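Local coordinates for calcium-binding EF hand family protein (Arabidopsis thaliana, PDB 6YIG) that binds calcium through an N-terminal EH domain, the part described here, and probably serves as an adaptor in plant endocytosis, at residues Phe13-Phe17 with Phe67-Arg72; Leu71-Val76 with Ala97-Pro103. All blocks are in the same frame, centred on the assembly; numbering follows the deposited sequence. Where two conformers were deposited one is given.

Interaction 1: residues Phe13-Phe17 with Phe67-Arg72; sequences FEAYF and FYNSLR
Phe13 and Tyr68 make the central aromatic contact between the two helices. CB of Phe13 sits over the middle of the Tyr68 ring, 3.6 Å from its centroid and almost on the ring normal. This is a CH-pi contact. The two rings themselves meet obliquely, with planes at 40°. CB of Phe17 touches the same tyrosine ring at its edge, in the ring plane. The Tyr68 hydroxyl reaches the Glu14 backbone, with OH 3.3 Å from Glu14 CA, and it is hydrogen-bonded to Arg64 NH1, one turn earlier on its own helix. Were Tyr68 cut back to an alanine, Phe13 CB and Phe17 CB would probably lose the ring they pack on, and Arg64 its hydroxyl partner.

A second aromatic pair is formed by Phe17 and Phe67. Phe17 CD1 lies 3.6 Å from Phe67 CD2, which approaches the Phe17 ring at its edge. With CG anti to the backbone N (chi1 -176°), the Phe67 ring is carried across to helix 12-20, where CE2 lies by Phe17 CA.

Aliphatic packing comes from Leu71. Its CD1 methyl touches Phe13 CD1 at 3.7 Å and Tyr16 CB at 3.9 Å, bridging one turn of helix 12-20. Leu71 CG also rests against one face of the Phe67 ring.

Arg72 makes an off-centre cation-pi contact with Phe13. Its guanidinium lies over one face of the ring, with CZ 4.8 Å from the centroid.

No hydrogen bond joins the segments. The axes of segments 13-17 and 67-72 come within 10.1 Å, with their directions at 110°. Helix 12-20 is the entering helix of the calcium-binding EF-hand, and helix 64-78 follows the sodium-binding loop. Their aromatic packing joins the two helix-loop-helix units, as is characteristic of the paired EF-hands of an EH domain.

Interaction 2: residues Leu71-Val76 with Ala97-Pro103; sequences LRLVTV and AAKIPPP
Thr75 and Pro103 meet where the C-terminal segment crosses the helix. Thr75 OG1 donates a hydrogen bond to Pro101 O at 2.8 Å, from above the carbonyl plane. OG1 also bonds to Leu71 O, so its one hydrogen is shared. Its chi1 of -62° turns OG1 back beside its own backbone N and toward the proline run. The Pro103 ring lies over the same turn. Its CB touches Val74 CG1 at 3.5 Å, and its CG touches Leu71 CD2 at 3.7 Å. Earlier in the segment, Ile100 CG2 sits 3.8 Å from Arg72 CB, and its CD1 reaches Val76 CG2.

The polar end is water-bridged. The one N-H of Arg72 NE is shared between Ala97 O, weakly, and a water in the guanidinium plane at 3.0 Å. That water donates to Ala97 O and Ile100 O, tying the arginine to both ends of the turn. Ile100 N bonds back to Ala97 O and helps fix this turn.

Outside the segments, Ile100 also touches Ala91 of helix 85-93, and Pro102 packs on Phe13 of helix 12-20. The loop after helix 85-93 therefore runs along helix 64-78 and on to helix 12-20.

Both interactions use helix 64-78 and share Leu71 and Arg72. Interaction 1 holds it to helix 12-20, near the middle of the chain. Interaction 2 holds it to the 97-103 loop, farther out. Each is partly buried. The chemistry differs: interaction 1 is ring and methyl packing with one cation-pi contact, whereas interaction 2 adds backbone carbonyl acceptors and a bridging water to its proline and isoleucine packing. Arg72 serves both, with its guanidinium on an aromatic face in one and its NE on the loop in the other. The contacts also touch directly, since Tyr16 OH probably bonds to Pro103 O and Phe13 CZ packs against Pro102 N.

Interaction 1: residues Phe13-Phe17 with Phe67-Arg72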
loop_
_atom_site.group_PDB
_atom_site.type_symbol
_atom_site.label_atom_id
_atom_site.label_comp_id
_atom_site.label_asym_id
_atom_site.label_seq_id
_atom_site.Cartn_x
_atom_site.Cartn_y
_atom_site.Cartn_z
ATOM N N PHE A 13 -7.730 -5.623 -3.113
ATOM C CA PHE A 13 -7.362 -4.449 -2.330
ATOM C C PHE A 13 -8.189 -4.401 -1.055
ATOM O O PHE A 13 -7.657 -4.223 0.048
ATOM C CB PHE A 13 -7.551 -3.159 -3.140
ATOM C CG PHE A 13 -6.535 -2.964 -4.229
ATOM C CD1 PHE A 13 -5.329 -2.339 -3.975
ATOM C CD2 PHE A 13 -6.787 -3.390 -5.519
ATOM C CE1 PHE A 13 -4.417 -2.143 -4.966
ATOM C CE2 PHE A 13 -5.861 -3.190 -6.521
ATOM C CZ PHE A 13 -4.664 -2.584 -6.239
ATOM N N GLU A 14 -9.504 -4.568 -1.189
ATOM C CA GLU A 14 -10.355 -4.557 -0.006
ATOM C C GLU A 14 -10.008 -5.697 0.945
ATOM O O GLU A 14 -10.015 -5.522 2.172
ATOM C CB GLU A 14 -11.824 -4.631 -0.422
ATOM C CG GLU A 14 -12.761 -4.645 0.785
ATOM C CD GLU A 14 -14.222 -4.550 0.409
ATOM O OE1 GLU A 14 -14.592 -4.988 -0.704
ATOM O OE2 GLU A 14 -15.004 -4.043 1.242
ATOM N N ALA A 15 -9.725 -6.890 0.406
ATOM C CA ALA A 15 -9.388 -8.015 1.263
ATOM C C ALA A 15 -8.128 -7.723 2.063
ATOM O O ALA A 15 -8.054 -8.038 3.252
ATOM C CB ALA A 15 -9.208 -9.274 0.419
ATOM N N TYR A 16 -7.132 -7.108 1.427
ATOM C CA TYR A 16 -5.915 -6.749 2.143
ATOM C C TYR A 16 -6.193 -5.686 3.202
ATOM O O TYR A 16 -5.627 -5.728 4.289
ATOM C CB TYR A 16 -4.852 -6.248 1.165
ATOM C CG TYR A 16 -4.067 -7.295 0.417
ATOM C CD1 TYR A 16 -3.747 -8.520 0.988
ATOM C CD2 TYR A 16 -3.598 -7.043 -0.853
ATOM C CE1 TYR A 16 -2.981 -9.469 0.306
ATOM C CE2 TYR A 16 -2.852 -7.986 -1.559
ATOM C CZ TYR A 16 -2.538 -9.201 -0.969
ATOM O OH TYR A 16 -1.795 -10.171 -1.615
ATOM N N PHE A 17 -7.023 -4.688 2.881
ATOM C CA PHE A 17 -7.381 -3.653 3.850
ATOM C C PHE A 17 -8.024 -4.272 5.086
ATOM O O PHE A 17 -7.679 -3.926 6.220
ATOM C CB PHE A 17 -8.311 -2.645 3.141
ATOM C CG PHE A 17 -8.707 -1.428 3.947
ATOM C CD1 PHE A 17 -7.767 -0.562 4.458
ATOM C CD2 PHE A 17 -10.044 -1.098 4.074
ATOM C CE1 PHE A 17 -8.130 0.558 5.155
ATOM C CE2 PHE A 17 -10.426 0.032 4.770
ATOM C CZ PHE A 17 -9.450 0.864 5.329
ATOM N N PHE A 67 -4.236 3.505 1.834
ATOM C CA PHE A 67 -3.727 2.151 1.948
ATOM C C PHE A 67 -3.714 1.463 0.597
ATOM O O PHE A 67 -2.746 0.765 0.263
ATOM C CB PHE A 67 -4.537 1.336 2.953
ATOM C CG PHE A 67 -3.989 -0.043 3.185
ATOM C CD1 PHE A 67 -2.791 -0.222 3.839
ATOM C CD2 PHE A 67 -4.653 -1.154 2.721
ATOM C CE1 PHE A 67 -2.276 -1.511 4.034
ATOM C CE2 PHE A 67 -4.145 -2.433 2.912
ATOM C CZ PHE A 67 -2.971 -2.603 3.583
ATOM N N TYR A 68 -4.763 1.650 -0.203
ATOM C CA TYR A 68 -4.728 1.074 -1.540
ATOM C C TYR A 68 -3.557 1.646 -2.328
ATOM O O TYR A 68 -2.891 0.924 -3.081
ATOM C CB TYR A 68 -6.031 1.309 -2.286
ATOM C CG TYR A 68 -7.267 0.543 -1.853
ATOM C CD1 TYR A 68 -7.343 -0.148 -0.653
ATOM C CD2 TYR A 68 -8.388 0.580 -2.652
ATOM C CE1 TYR A 68 -8.509 -0.777 -0.273
ATOM C CE2 TYR A 68 -9.549 -0.049 -2.291
ATOM C CZ TYR A 68 -9.595 -0.744 -1.097
ATOM O OH TYR A 68 -10.793 -1.373 -0.771
ATOM N N ASN A 69 -3.283 2.943 -2.171
ATOM C CA ASN A 69 -2.123 3.515 -2.840
ATOM C C ASN A 69 -0.821 2.918 -2.315
ATOM O O ASN A 69 0.109 2.665 -3.091
ATOM C CB ASN A 69 -2.096 5.032 -2.701
ATOM C CG ASN A 69 -3.095 5.723 -3.614
ATOM O OD1 ASN A 69 -3.478 5.198 -4.654
ATOM N ND2 ASN A 69 -3.510 6.905 -3.230
ATOM N N SER A 70 -0.733 2.653 -1.009
ATOM C CA SER A 70 0.483 1.999 -0.515
ATOM C C SER A 70 0.617 0.597 -1.094
ATOM O O SER A 70 1.733 0.135 -1.337
ATOM C CB SER A 70 0.515 1.954 1.014
ATOM O OG SER A 70 -0.303 0.928 1.570
ATOM N N LEU A 71 -0.498 -0.095 -1.307
ATOM C CA LEU A 71 -0.466 -1.413 -1.946
ATOM C C LEU A 71 0.030 -1.311 -3.385
ATOM O O LEU A 71 0.815 -2.154 -3.850
ATOM C CB LEU A 71 -1.865 -2.038 -1.905
ATOM C CG LEU A 71 -2.342 -2.520 -0.524
ATOM C CD1 LEU A 71 -3.842 -2.876 -0.621
ATOM C CD2 LEU A 71 -1.519 -3.660 0.030
ATOM N N ARG A 72 -0.422 -0.279 -4.114
ATOM C CA ARG A 72 0.028 -0.080 -5.484
ATOM C C ARG A 72 1.521 0.190 -5.533
ATOM O O ARG A 72 2.225 -0.337 -6.396
ATOM C CB ARG A 72 -0.737 1.072 -6.143
ATOM C CG ARG A 72 -2.198 0.794 -6.347
ATOM C CD ARG A 72 -2.951 1.976 -6.971
ATOM N NE ARG A 72 -4.350 1.591 -7.170
ATOM C CZ ARG A 72 -5.355 1.938 -6.368
ATOM N NH1 ARG A 72 -5.174 2.745 -5.339
ATOM N NH2 ARG A 72 -6.563 1.473 -6.610
#

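Interaction 2: residues Leu71-Val76 with Ala97-Pro103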
loop_
_atom_site.group_PDB
_atom_site.type_symbol
_atom_site.label_atom_id
_atom_site.label_comp_id
_atom_site.label_asym_id
_atom_site.label_seq_id
_atom_site.Cartn_x
_atom_site.Cartn_y
_atom_site.Cartn_z
ATOM N N LEU A 71 -0.498 -0.095 -1.307
ATOM C CA LEU A 71 -0.466 -1.413 -1.946
ATOM C C LEU A 71 0.030 -1.311 -3.385
ATOM O O LEU A 71 0.815 -2.154 -3.850
ATOM C CB LEU A 71 -1.865 -2.038 -1.905
ATOM C CG LEU A 71 -2.342 -2.520 -0.524
ATOM C CD1 LEU A 71 -3.842 -2.876 -0.621
ATOM C CD2 LEU A 71 -1.519 -3.660 0.030
ATOM N N ARG A 72 -0.422 -0.279 -4.114
ATOM C CA ARG A 72 0.028 -0.080 -5.484
ATOM C C ARG A 72 1.521 0.190 -5.533
ATOM O O ARG A 72 2.225 -0.337 -6.396
ATOM C CB ARG A 72 -0.737 1.072 -6.143
ATOM C CG ARG A 72 -2.198 0.794 -6.347
ATOM C CD ARG A 72 -2.951 1.976 -6.971
ATOM N NE ARG A 72 -4.350 1.591 -7.170
ATOM C CZ ARG A 72 -5.355 1.938 -6.368
ATOM N NH1 ARG A 72 -5.174 2.745 -5.339
ATOM N NH2 ARG A 72 -6.563 1.473 -6.610
ATOM N N LEU A 73 2.018 1.029 -4.634
ATOM C CA LEU A 73 3.451 1.291 -4.603
ATOM C C LEU A 73 4.220 0.030 -4.253
ATOM O O LEU A 73 5.328 -0.181 -4.774
ATOM C CB LEU A 73 3.737 2.407 -3.622
ATOM C CG LEU A 73 3.242 3.779 -4.049
ATOM C CD1 LEU A 73 3.385 4.782 -2.909
ATOM C CD2 LEU A 73 3.953 4.269 -5.303
ATOM N N VAL A 74 3.682 -0.801 -3.352
ATOM C CA VAL A 74 4.315 -2.083 -3.046
ATOM C C VAL A 74 4.398 -2.963 -4.291
ATOM O O VAL A 74 5.435 -3.578 -4.560
ATOM C CB VAL A 74 3.606 -2.794 -1.881
ATOM C CG1 VAL A 74 4.029 -4.251 -1.792
ATOM C CG2 VAL A 74 3.871 -2.056 -0.586
ATOM N N THR A 75 3.334 -3.039 -5.080
ATOM C CA THR A 75 3.420 -3.800 -6.322
ATOM C C THR A 75 4.526 -3.280 -7.228
ATOM O O THR A 75 5.300 -4.062 -7.799
ATOM C CB THR A 75 2.077 -3.761 -7.049
ATOM O OG1 THR A 75 1.127 -4.385 -6.194
ATOM C CG2 THR A 75 2.147 -4.487 -8.400
ATOM N N VAL A 76 4.596 -1.961 -7.421
ATOM C CA VAL A 76 5.655 -1.417 -8.269
ATOM C C VAL A 76 7.024 -1.808 -7.725
ATOM O O VAL A 76 7.909 -2.230 -8.477
ATOM C CB VAL A 76 5.493 0.109 -8.402
ATOM C CG1 VAL A 76 6.662 0.701 -9.156
ATOM C CG2 VAL A 76 4.166 0.428 -9.083
ATOM N N ALA A 97 -2.940 4.605 -11.922
ATOM C CA ALA A 97 -3.113 3.818 -10.717
ATOM C C ALA A 97 -4.027 2.630 -10.952
ATOM O O ALA A 97 -3.831 1.565 -10.359
ATOM C CB ALA A 97 -3.658 4.699 -9.595
ATOM N N ALA A 98 -5.060 2.812 -11.789
ATOM C CA ALA A 98 -6.036 1.755 -12.021
ATOM C C ALA A 98 -5.424 0.537 -12.699
ATOM O O ALA A 98 -6.007 -0.545 -12.638
ATOM C CB ALA A 98 -7.192 2.290 -12.860
ATOM N N LYS A 99 -4.270 0.681 -13.337
ATOM C CA LYS A 99 -3.627 -0.428 -14.029
ATOM C C LYS A 99 -2.688 -1.232 -13.138
ATOM O O LYS A 99 -2.180 -2.263 -13.578
ATOM C CB LYS A 99 -2.835 0.100 -15.233
ATOM C CG LYS A 99 -3.681 0.823 -16.266
ATOM C CD LYS A 99 -2.814 1.451 -17.351
ATOM N N ILE A 100 -2.453 -0.795 -11.909
ATOM C CA ILE A 100 -1.475 -1.425 -11.031
ATOM C C ILE A 100 -2.161 -2.551 -10.273
ATOM O O ILE A 100 -3.138 -2.289 -9.532
ATOM C CB ILE A 100 -0.844 -0.411 -10.074
ATOM C CG1 ILE A 100 -0.186 0.718 -10.858
ATOM C CG2 ILE A 100 0.148 -1.131 -9.146
ATOM C CD1 ILE A 100 0.325 1.852 -9.958
ATOM N N PRO A 101 -1.716 -3.798 -10.424
ATOM C CA PRO A 101 -2.314 -4.916 -9.685
ATOM C C PRO A 101 -2.087 -4.793 -8.189
ATOM O O PRO A 101 -1.173 -4.094 -7.730
ATOM C CB PRO A 101 -1.579 -6.149 -10.233
ATOM C CG PRO A 101 -0.918 -5.719 -11.475
ATOM C CD PRO A 101 -0.648 -4.251 -11.344
ATOM N N PRO A 102 -2.886 -5.486 -7.382
ATOM C CA PRO A 102 -2.560 -5.602 -5.969
ATOM C C PRO A 102 -1.292 -6.420 -5.788
ATOM O O PRO A 102 -0.970 -7.288 -6.618
ATOM C CB PRO A 102 -3.790 -6.313 -5.376
ATOM C CG PRO A 102 -4.377 -7.038 -6.496
ATOM C CD PRO A 102 -4.065 -6.277 -7.763
ATOM N N PRO A 103 -0.552 -6.180 -4.720
ATOM C CA PRO A 103 0.726 -6.864 -4.505
ATOM C C PRO A 103 0.536 -8.282 -3.977
ATOM O O PRO A 103 -0.583 -8.744 -3.714
ATOM C CB PRO A 103 1.411 -5.955 -3.477
ATOM C CG PRO A 103 0.244 -5.424 -2.653
ATOM C CD PRO A 103 -0.844 -5.202 -3.647
HETATM O O HOH W 1 -5.034 -0.502 -9.164
#